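Side-chain contacts in 2-dehydropantoate 2-reductase (Porphyromonas gingivalis, PDB 2QYT), which probably catalyses the NADPH-dependent reduction of 2-dehydropantoate (ketopantoate) to (R)-pantoate, the second step from 3-methyl-2-oxobutanoate in pantothenate biosynthesis: residues C73-D76 with E80-T83; G288-E293 with V299-Y304. All coordinates share one frame; numbering follows the deposited sequence.

Interaction 1: residues C73-D76 with E80-T83. With EDO (1,2-ethanediol), chain H.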
ATOM      1  N   CYS A  73      17.785  -9.820  -8.972  1.00 18.83           N
ATOM      2  CA  CYS A  73      17.947 -10.861  -7.985  1.00 19.29           C
ATOM      3  C   CYS A  73      16.566 -11.178  -7.455  1.00 18.69           C
ATOM      4  O   CYS A  73      15.741 -10.280  -7.278  1.00 17.81           O
ATOM      5  CB  CYS A  73      18.930 -10.387  -6.884  1.00 19.43           C
ATOM      6  SG  CYS A  73      19.005 -11.441  -5.409  1.00 21.91           S
ATOM      7  N   VAL A  74      16.300 -12.472  -7.259  1.00 18.54           N
ATOM      8  CA  VAL A  74      15.069 -12.906  -6.605  1.00 17.96           C
ATOM      9  C   VAL A  74      15.435 -14.041  -5.655  1.00 17.49           C
ATOM     10  O   VAL A  74      16.198 -14.944  -6.001  1.00 16.50           O
ATOM     11  CB  VAL A  74      13.928 -13.339  -7.597  1.00 18.08           C
ATOM     12  CG1 VAL A  74      14.382 -14.602  -8.413  1.00 17.39           C
ATOM     13  CG2 VAL A  74      12.631 -13.683  -6.812  1.00 14.96           C
ATOM     14  N   THR A  75      14.882 -13.973  -4.441  1.00 16.88           N
ATOM     15  CA  THR A  75      15.297 -14.881  -3.376  1.00 15.83           C
ATOM     16  C   THR A  75      14.258 -14.858  -2.252  1.00 16.38           C
ATOM     17  O   THR A  75      13.417 -13.977  -2.254  1.00 17.32           O
ATOM     18  CB  THR A  75      16.758 -14.556  -2.859  1.00 15.42           C
ATOM     19  OG1 THR A  75      17.079 -15.466  -1.836  1.00 11.11           O
ATOM     20  CG2 THR A  75      16.919 -13.123  -2.286  1.00 16.09           C
ATOM     21  N   ASP A  76      14.283 -15.848  -1.339  1.00 16.83           N
ATOM     22  CA  ASP A  76      13.487 -15.775  -0.094  1.00 17.47           C
ATOM     23  C   ASP A  76      14.307 -15.230   1.066  1.00 16.31           C
ATOM     24  O   ASP A  76      13.819 -15.177   2.173  1.00 14.98           O
ATOM     25  CB  ASP A  76      12.824 -17.130   0.290  1.00 16.78           C
ATOM     26  CG  ASP A  76      13.796 -18.264   0.344  1.00 21.14           C
ATOM     27  OD1 ASP A  76      15.013 -18.030   0.201  1.00 22.83           O
ATOM     28  OD2 ASP A  76      13.343 -19.415   0.540  1.00 24.84           O
ATOM     29  N   GLU A  80      20.804 -12.136   1.401  1.00 17.14           N
ATOM     30  CA  GLU A  80      21.440 -12.337   0.101  1.00 18.42           C
ATOM     31  C   GLU A  80      21.350 -11.073  -0.787  1.00 18.85           C
ATOM     32  O   GLU A  80      22.235 -10.824  -1.619  1.00 19.17           O
ATOM     33  CB  GLU A  80      20.846 -13.532  -0.635  1.00 17.97           C
ATOM     34  CG  GLU A  80      21.336 -14.884  -0.102  1.00 18.55           C
ATOM     35  CD  GLU A  80      20.472 -16.038  -0.644  1.00 20.04           C
ATOM     36  OE1 GLU A  80      19.666 -15.808  -1.597  1.00 18.80           O
ATOM     37  OE2 GLU A  80      20.585 -17.155  -0.099  1.00 20.39           O
ATOM     38  N   VAL A  81      20.315 -10.268  -0.580  1.00 17.19           N
ATOM     39  CA  VAL A  81      20.218  -8.984  -1.257  1.00 16.87           C
ATOM     40  C   VAL A  81      21.255  -7.947  -0.697  1.00 17.01           C
ATOM     41  O   VAL A  81      21.968  -7.294  -1.485  1.00 17.38           O
ATOM     42  CB  VAL A  81      18.778  -8.471  -1.260  1.00 16.72           C
ATOM     43  CG1 VAL A  81      18.654  -7.092  -1.949  1.00 17.03           C
ATOM     44  CG2 VAL A  81      17.882  -9.469  -1.915  1.00 13.77           C
ATOM     45  N   GLY A  82      21.379  -7.806   0.626  1.00 15.94           N
ATOM     46  CA  GLY A  82      22.288  -6.777   1.174  1.00 15.56           C
ATOM     47  C   GLY A  82      21.598  -5.426   1.182  1.00 16.69           C
ATOM     48  O   GLY A  82      20.389  -5.323   0.879  1.00 16.27           O
ATOM     49  N   THR A  83      22.303  -4.400   1.626  1.00 16.48           N
ATOM     50  CA  THR A  83      21.645  -3.109   1.812  1.00 17.46           C
ATOM     51  C   THR A  83      21.228  -2.508   0.459  1.00 17.10           C
ATOM     52  O   THR A  83      21.888  -2.754  -0.566  1.00 18.10           O
ATOM     53  CB  THR A  83      22.572  -2.135   2.541  1.00 16.86           C
ATOM     54  OG1 THR A  83      23.681  -1.933   1.687  1.00 18.55           O
ATOM     55  CG2 THR A  83      23.072  -2.723   3.905  1.00 14.85           C
TER
HETATM   56  C1  EDO H 321      25.377   1.702   4.483  1.00 27.59           C
HETATM   57  O1  EDO H 321      24.956   0.849   5.579  1.00 26.26           O
HETATM   58  C2  EDO H 321      25.178   1.134   3.077  1.00 25.53           C
HETATM   59  O2  EDO H 321      25.852  -0.121   2.965  1.00 27.83           O
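At the outer edge of the parallel sheet of the Rossmann-type domain, Thr-75 and Cys-73 on strand 73-75 meet Glu-80 and Val-81 on the short helix 78-81 that follows in the chain. The strand is the outermost of five, joined by backbone hydrogen bonds to Trp-42 and Ala-44, and the helix folds back over one side of it; the CA atoms of Cys-73 and Val-81 lie 7.3 Å apart. The polar half of the contact is a single hydrogen bond, given by Thr-75 OG1 to Glu-80 OE1 at 2.6 Å. The hydroxyl reaches OE1 from above the carboxylate plane, 42° out of it. Anti placement of OG1 relative to the Thr-75 backbone N (chi1 180°) turns the hydroxyl to the helix, and an extended glutamate chain beyond CG brings OE1 to meet it. The same OG1 is hydrogen-bonded to Asn-77 N, so it ties together the strand, the turn and the helix. Asp-76 OD1 stands 5.5 Å from Glu-80 OE1, a like charge that would probably raise the glutamate pKa a little, partly offset by the donated hydrogen bond.

The apolar half centres on one methyl: Val-81 CG2 lies 3.8 Å from Thr-75 CG2 and 4.2 Å from Cys-73 SG. Val-81 also rests on Ser-41 and Ile-43, which carries the packing onto strand 38-43. Past the helix, Gly-82 takes a positive phi, and Thr-83 OG1 shares a 3.1 Å hydrogen bond with O2 of a 1,2-ethanediol probably derived from the crystallisation liquor.

Interaction 2: residues G288-E293 with V299-Y304; sequences GYVVRE and VDLPMY
Val-290 and Tyr-304 carry the packing in a helix-loop-helix of the all-helical C-terminal domain, where helix 288-296 is followed by a short connection and helix 302-309. The two helices come close at Val-291 and Tyr-304, whose CA atoms are 6.5 Å apart, and the segments bury 204 Å² between them, both sides summed.

The CH-pi interaction has well-defined geometry. Val-290 CG1 sits over one face of the Tyr-304 ring, 3.7 Å from the centroid and only 8° off the ring normal, so the methyl is centred on the ring and nearly equidistant from its six carbons. Its position follows from the torsion: CG1 is anti to the Val-290 backbone N (chi1 -165°), while the other methyl, CG2, takes the place beside that N and lies over Tyr-304 CE2 on the same face, 3.7 Å from it.

Aliphatic contacts widen the patch to Leu-301 and Val-291. Leu-301, at the N-cap position of helix 302-309, puts CD1 3.8 Å from Val-290 CG1, the two side chains meeting at about a right angle; that methyl therefore serves leucine and tyrosine at once. Val-291 makes a looser approach: its CG2 lies 4.0 Å from the backbone O of Tyr-304 and, between side chains, 4.4 Å from Tyr-304 CB.

Polar fixation comes from the surrounding helices. Glu-236 of helix 227-244 accepts hydrogen bonds from the backbone N atoms of Met-303 (a selenomethionine here) and Tyr-304, so a carboxylate binds the first turn of helix 302-309. Helix 194-215 flanks Val-290 through Phe-202, and at the far end of the tyrosine Ser-206 OG is hydrogen-bonded to Tyr-304 OH.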
ATOM      1  N   GLY A 288     -11.678  -2.651  13.302  1.00 15.32           N
ATOM      2  CA  GLY A 288     -11.190  -2.658  14.677  1.00 13.04           C
ATOM      3  C   GLY A 288     -10.404  -1.420  15.052  1.00 11.74           C
ATOM      4  O   GLY A 288     -10.580  -0.871  16.143  1.00 11.22           O
ATOM      5  N   TYR A 289      -9.552  -0.974  14.129  1.00 10.90           N
ATOM      6  CA  TYR A 289      -8.699   0.193  14.334  1.00 10.02           C
ATOM      7  C   TYR A 289      -9.524   1.407  14.726  1.00  9.18           C
ATOM      8  O   TYR A 289      -9.245   2.045  15.760  1.00  8.19           O
ATOM      9  CB  TYR A 289      -7.883   0.512  13.070  1.00 10.18           C
ATOM     10  CG  TYR A 289      -7.161   1.833  13.174  1.00 10.36           C
ATOM     11  CD1 TYR A 289      -5.981   1.952  13.923  1.00  9.27           C
ATOM     12  CD2 TYR A 289      -7.683   2.978  12.575  1.00 10.38           C
ATOM     13  CE1 TYR A 289      -5.327   3.179  14.049  1.00  9.76           C
ATOM     14  CE2 TYR A 289      -7.043   4.211  12.697  1.00 11.11           C
ATOM     15  CZ  TYR A 289      -5.862   4.306  13.428  1.00 10.80           C
ATOM     16  OH  TYR A 289      -5.234   5.531  13.532  1.00 11.28           O
ATOM     17  N   VAL A 290     -10.529   1.692  13.873  1.00  8.50           N
ATOM     18  CA  VAL A 290     -11.488   2.793  14.001  1.00  8.11           C
ATOM     19  C   VAL A 290     -12.172   2.824  15.378  1.00  7.97           C
ATOM     20  O   VAL A 290     -12.090   3.835  16.092  1.00  8.78           O
ATOM     21  CB  VAL A 290     -12.565   2.748  12.850  1.00  8.46           C
ATOM     22  CG1 VAL A 290     -13.316   4.067  12.763  1.00  8.28           C
ATOM     23  CG2 VAL A 290     -11.919   2.449  11.513  1.00  8.62           C
ATOM     24  N   VAL A 291     -12.796   1.712  15.777  1.00  7.19           N
ATOM     25  CA  VAL A 291     -13.405   1.591  17.108  1.00  7.01           C
ATOM     26  C   VAL A 291     -12.434   1.977  18.249  1.00  7.20           C
ATOM     27  O   VAL A 291     -12.775   2.736  19.174  1.00  6.71           O
ATOM     28  CB  VAL A 291     -13.958   0.142  17.339  1.00  7.12           C
ATOM     29  CG1 VAL A 291     -14.352  -0.088  18.809  1.00  6.09           C
ATOM     30  CG2 VAL A 291     -15.142  -0.148  16.398  1.00  6.52           C
ATOM     31  N   ARG A 292     -11.217   1.450  18.182  1.00  7.35           N
ATOM     32  CA  ARG A 292     -10.281   1.662  19.253  1.00  7.04           C
ATOM     33  C   ARG A 292      -9.657   3.045  19.269  1.00  6.75           C
ATOM     34  O   ARG A 292      -9.439   3.618  20.341  1.00  7.31           O
ATOM     35  CB  ARG A 292      -9.242   0.562  19.264  1.00  7.54           C
ATOM     36  CG  ARG A 292      -9.756  -0.685  19.962  1.00  8.90           C
ATOM     37  CD  ARG A 292      -8.668  -1.731  20.101  1.00 10.99           C
ATOM     38  NE  ARG A 292      -9.088  -2.963  19.438  1.00 13.28           N
ATOM     39  CZ  ARG A 292      -8.911  -3.220  18.137  1.00 13.37           C
ATOM     40  NH1 ARG A 292      -8.292  -2.353  17.324  1.00 14.62           N
ATOM     41  NH2 ARG A 292      -9.349  -4.364  17.651  1.00 13.05           N
ATOM     42  N   GLU A 293      -9.378   3.590  18.094  1.00  6.64           N
ATOM     43  CA  GLU A 293      -8.868   4.953  18.000  1.00  7.13           C
ATOM     44  C   GLU A 293      -9.839   5.995  18.596  1.00  8.14           C
ATOM     45  O   GLU A 293      -9.413   6.866  19.381  1.00  8.50           O
ATOM     46  CB  GLU A 293      -8.463   5.274  16.560  1.00  7.01           C
ATOM     47  CG  GLU A 293      -7.342   6.278  16.413  1.00  6.89           C
ATOM     48  CD  GLU A 293      -6.154   5.922  17.265  1.00  8.09           C
ATOM     49  OE1 GLU A 293      -5.792   4.721  17.326  1.00  8.75           O
ATOM     50  OE2 GLU A 293      -5.610   6.845  17.917  1.00  8.84           O
ATOM     51  N   VAL A 299     -14.304   9.740  21.262  1.00 12.62           N
ATOM     52  CA  VAL A 299     -15.334   9.983  20.243  1.00 12.99           C
ATOM     53  C   VAL A 299     -16.317   8.802  20.130  1.00 12.94           C
ATOM     54  O   VAL A 299     -15.920   7.651  19.886  1.00 12.52           O
ATOM     55  CB  VAL A 299     -14.714  10.257  18.831  1.00 13.20           C
ATOM     56  CG1 VAL A 299     -15.774  10.753  17.878  1.00 13.72           C
ATOM     57  CG2 VAL A 299     -13.584  11.278  18.900  1.00 13.16           C
ATOM     58  N   ASP A 300     -17.604   9.088  20.304  1.00 13.09           N
ATOM     59  CA  ASP A 300     -18.616   8.049  20.126  1.00 13.22           C
ATOM     60  C   ASP A 300     -18.852   7.763  18.644  1.00 12.87           C
ATOM     61  O   ASP A 300     -19.115   8.675  17.856  1.00 12.72           O
ATOM     62  CB  ASP A 300     -19.929   8.415  20.834  1.00 13.55           C
ATOM     63  CG  ASP A 300     -20.786   7.188  21.157  1.00 14.35           C
ATOM     64  OD1 ASP A 300     -21.949   7.367  21.645  1.00 14.92           O
ATOM     65  OD2 ASP A 300     -20.301   6.042  20.933  1.00 14.60           O
ATOM     66  N   LEU A 301     -18.720   6.494  18.268  1.00 12.67           N
ATOM     67  CA  LEU A 301     -18.992   6.054  16.900  1.00 12.77           C
ATOM     68  C   LEU A 301     -19.908   4.849  16.964  1.00 13.05           C
ATOM     69  O   LEU A 301     -19.432   3.714  16.872  1.00 12.71           O
ATOM     70  CB  LEU A 301     -17.715   5.677  16.137  1.00 12.62           C
ATOM     71  CG  LEU A 301     -16.456   6.546  16.158  1.00 12.67           C
ATOM     72  CD1 LEU A 301     -15.387   5.862  15.323  1.00 12.83           C
ATOM     73  CD2 LEU A 301     -16.700   7.954  15.640  1.00 13.36           C
ATOM     74  N   PRO A 302     -21.227   5.091  17.137  1.00 13.21           N
ATOM     75  CA  PRO A 302     -22.198   4.008  17.302  1.00 13.25           C
ATOM     76  C   PRO A 302     -22.315   3.034  16.122  1.00 13.18           C
ATOM     77  O   PRO A 302     -22.388   1.832  16.348  1.00 12.98           O
ATOM     78  CB  PRO A 302     -23.525   4.747  17.553  1.00 13.17           C
ATOM     79  CG  PRO A 302     -23.316   6.123  17.036  1.00 13.32           C
ATOM     80  CD  PRO A 302     -21.863   6.421  17.224  1.00 13.27           C
HETATM   81  N   MSE A 303     -22.333   3.544  14.893  1.00 13.71           N
HETATM   82  CA  MSE A 303     -22.476   2.695  13.699  1.00 14.87           C
HETATM   83  C   MSE A 303     -21.307   1.726  13.500  1.00 15.23           C
HETATM   84  O   MSE A 303     -21.521   0.537  13.238  1.00 15.33           O
HETATM   85  CB  MSE A 303     -22.646   3.549  12.441  1.00 15.29           C
HETATM   86  CG  MSE A 303     -23.208   2.800  11.210  1.00 17.97           C
HETATM   87 SE   MSE A 303     -25.037   2.061  11.436  0.75 24.25          SE
HETATM   88  CE  MSE A 303     -26.010   3.655  12.025  1.00 22.23           C
ATOM     89  N   TYR A 304     -20.080   2.245  13.601  1.00 15.15           N
ATOM     90  CA  TYR A 304     -18.891   1.400  13.574  1.00 15.74           C
ATOM     91  C   TYR A 304     -18.912   0.359  14.691  1.00 16.70           C
ATOM     92  O   TYR A 304     -18.583  -0.800  14.453  1.00 16.85           O
ATOM     93  CB  TYR A 304     -17.627   2.245  13.666  1.00 14.99           C
ATOM     94  CG  TYR A 304     -16.982   2.517  12.337  1.00 14.61           C
ATOM     95  CD1 TYR A 304     -17.266   3.683  11.629  1.00 12.76           C
ATOM     96  CD2 TYR A 304     -16.072   1.609  11.785  1.00 15.00           C
ATOM     97  CE1 TYR A 304     -16.675   3.939  10.397  1.00 13.50           C
ATOM     98  CE2 TYR A 304     -15.464   1.857  10.546  1.00 15.51           C
ATOM     99  CZ  TYR A 304     -15.770   3.022   9.864  1.00 14.54           C
ATOM    100  OH  TYR A 304     -15.169   3.269   8.659  1.00 14.18           O
TER

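How the interactions relate
Interaction 1 precedes interaction 2 along the chain, and the two share no helix, strand or sheet. Their centres are 41 Å apart and their nearest atoms about 29 Å, on opposite sides of the chain's centre. Residues 73-83 belong to the N-terminal part of the reductase, of the NADP-binding Rossmann type, at an outermost strand of its parallel sheet; 288-304 belong to the C-terminal part, related to that of 6-phosphogluconate dehydrogenase, among helices. The pair thus samples both halves of the enzyme: one contact closes a strand-to-helix turn at the sheet edge, the other packs consecutive helices. Neither touches the other, so any coupling between them would have to pass through the rest of the fold.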